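Long-range contact in GDNF family receptor alpha-3 (Homo sapiens, PDB 2GH0), which acts as the receptor for artemin, a growth factor for sensory and sympathetic peripheral neurons, and leads on ligand binding to activation of RET: residues Q49-F54 against I146-T151. Residues are numbered along the deposited sequence; the frame is centred on the assembly and turned at random.
Sequences QLLTFF and IGTAMT
Leu51 on helix 43-56 lies along the backbone of Ile146 and Gly147. CB leaves the helix turned neither at the loop nor from it. With CG beside the backbone N (chi1 -79°), the isobutyl group swings over to the loop. CG comes within 3.6 Å of Gly147 O. The two methyls then part along the loop backbone: CD1 meets Gly147 O at 3.5 Å, while CD2 meets Ile146 O at 3.4 Å and also touches Thr148 CG2. These are van der Waals contacts, in which aliphatic carbons cover two peptide carbonyls. An alanine at Leu51 would remove CG and both methyls, and would probably open a gap over Ile146 O and Gly147 O and leave Thr148 CG2 without its methyl partner.

Of the CA atoms, those of Gly147 and Leu51 come nearest across the contact, at 4.9 Å. A CB on Gly147 would clash with Leu51 CG, and the positive phi of 101° brings a second clash with the preceding carbonyl. Leu50 packs its CB against Gly147 CA at 4.1 Å. One turn on, Phe54 supplies the other end of the contact. Its CE1 meets Ile146 CG2 at 3.7 Å, the ring and the branched chain crossing at a slant. Phe53 CD2 lies over one face of the same ring, and Ile85 packs on both Leu50 and Ile146.

The loop is braced internally. Thr151 OG1 accepts from Gly147 N and donates to Thr148 O at 2.8 Å. Thr148 OG1 bonds to Leu145 O and accepts from Met150 N, the latter forming an ST turn. The contact joins the two GDNF/GAS1 domains of this receptor fragment, both disulfide-rich and helical: a helix of the earlier packs on a loop of the later that contains an ST turn.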
# COMPACT_ATOMS: atom_id res chain seq x y z
N GLN C 49 -32.28 -5.08 15.77
CA GLN C 49 -31.01 -5.77 16.18
C GLN C 49 -31.14 -6.48 17.53
O GLN C 49 -30.51 -7.53 17.76
CB GLN C 49 -29.82 -4.79 16.16
CG GLN C 49 -29.49 -4.28 14.73
CD GLN C 49 -29.21 -5.47 13.81
OE1 GLN C 49 -28.32 -6.28 14.07
NE2 GLN C 49 -30.01 -5.63 12.78
N LEU C 50 -31.92 -5.91 18.44
CA LEU C 50 -32.28 -6.60 19.70
C LEU C 50 -33.05 -7.90 19.45
O LEU C 50 -32.74 -8.97 20.04
CB LEU C 50 -33.05 -5.65 20.67
CG LEU C 50 -32.16 -4.59 21.36
CD1 LEU C 50 -33.07 -3.59 21.99
CD2 LEU C 50 -31.26 -5.21 22.46
N LEU C 51 -34.05 -7.84 18.58
CA LEU C 51 -34.85 -9.01 18.26
C LEU C 51 -33.97 -10.11 17.69
O LEU C 51 -34.09 -11.29 18.09
CB LEU C 51 -35.96 -8.66 17.27
CG LEU C 51 -37.19 -7.96 17.89
CD1 LEU C 51 -38.00 -7.40 16.75
CD2 LEU C 51 -38.03 -8.90 18.73
N THR C 52 -33.10 -9.74 16.78
CA THR C 52 -32.16 -10.72 16.16
C THR C 52 -31.25 -11.31 17.20
O THR C 52 -30.98 -12.52 17.19
CB THR C 52 -31.33 -10.03 15.12
OG1 THR C 52 -32.23 -9.56 14.11
CG2 THR C 52 -30.32 -10.98 14.50
N PHE C 53 -30.78 -10.47 18.13
CA PHE C 53 -29.84 -10.96 19.13
C PHE C 53 -30.48 -12.09 19.93
O PHE C 53 -29.87 -13.10 20.13
CB PHE C 53 -29.38 -9.85 20.13
CG PHE C 53 -28.49 -10.40 21.23
CD1 PHE C 53 -27.15 -10.62 20.99
CD2 PHE C 53 -29.04 -10.75 22.48
CE1 PHE C 53 -26.30 -11.16 21.96
CE2 PHE C 53 -28.23 -11.31 23.50
CZ PHE C 53 -26.84 -11.52 23.21
N PHE C 54 -31.68 -11.89 20.48
CA PHE C 54 -32.27 -12.94 21.30
C PHE C 54 -32.75 -14.14 20.44
O PHE C 54 -32.83 -15.27 20.93
CB PHE C 54 -33.40 -12.34 22.18
CG PHE C 54 -32.87 -11.46 23.21
CD1 PHE C 54 -32.86 -10.08 23.05
CD2 PHE C 54 -32.24 -12.03 24.31
CE1 PHE C 54 -32.27 -9.28 24.02
CE2 PHE C 54 -31.65 -11.26 25.29
CZ PHE C 54 -31.63 -9.89 25.15
N ILE C 146 -38.12 -8.58 23.95
CA ILE C 146 -37.14 -7.51 23.88
C ILE C 146 -36.86 -7.13 22.44
O ILE C 146 -36.56 -8.00 21.61
CB ILE C 146 -35.88 -7.87 24.67
CG1 ILE C 146 -36.23 -8.00 26.10
CG2 ILE C 146 -34.87 -6.71 24.68
CD1 ILE C 146 -35.19 -8.56 26.91
N GLY C 147 -37.11 -5.86 22.11
CA GLY C 147 -37.12 -5.42 20.70
C GLY C 147 -38.54 -5.27 20.11
O GLY C 147 -38.69 -4.81 18.95
N THR C 148 -39.57 -5.67 20.84
CA THR C 148 -40.95 -5.42 20.39
C THR C 148 -41.46 -4.11 21.00
O THR C 148 -40.77 -3.47 21.79
CB THR C 148 -41.92 -6.54 20.82
OG1 THR C 148 -42.07 -6.52 22.27
CG2 THR C 148 -41.48 -7.93 20.32
N ALA C 149 -42.69 -3.71 20.66
CA ALA C 149 -43.31 -2.60 21.36
C ALA C 149 -43.46 -2.89 22.86
O ALA C 149 -43.49 -1.95 23.67
CB ALA C 149 -44.70 -2.24 20.74
N MET C 150 -43.54 -4.16 23.25
CA MET C 150 -43.70 -4.50 24.65
C MET C 150 -42.39 -4.88 25.29
O MET C 150 -42.36 -5.89 25.99
CB MET C 150 -44.63 -5.71 24.83
CG MET C 150 -46.02 -5.55 24.22
SD MET C 150 -47.07 -4.49 25.14
CE MET C 150 -47.88 -5.52 26.31
N THR C 151 -41.34 -4.06 25.15
CA THR C 151 -39.99 -4.48 25.65
C THR C 151 -39.95 -4.29 27.14
O THR C 151 -40.19 -3.16 27.62
CB THR C 151 -38.83 -3.65 24.95
OG1 THR C 151 -38.75 -4.08 23.59
CG2 THR C 151 -37.46 -3.85 25.64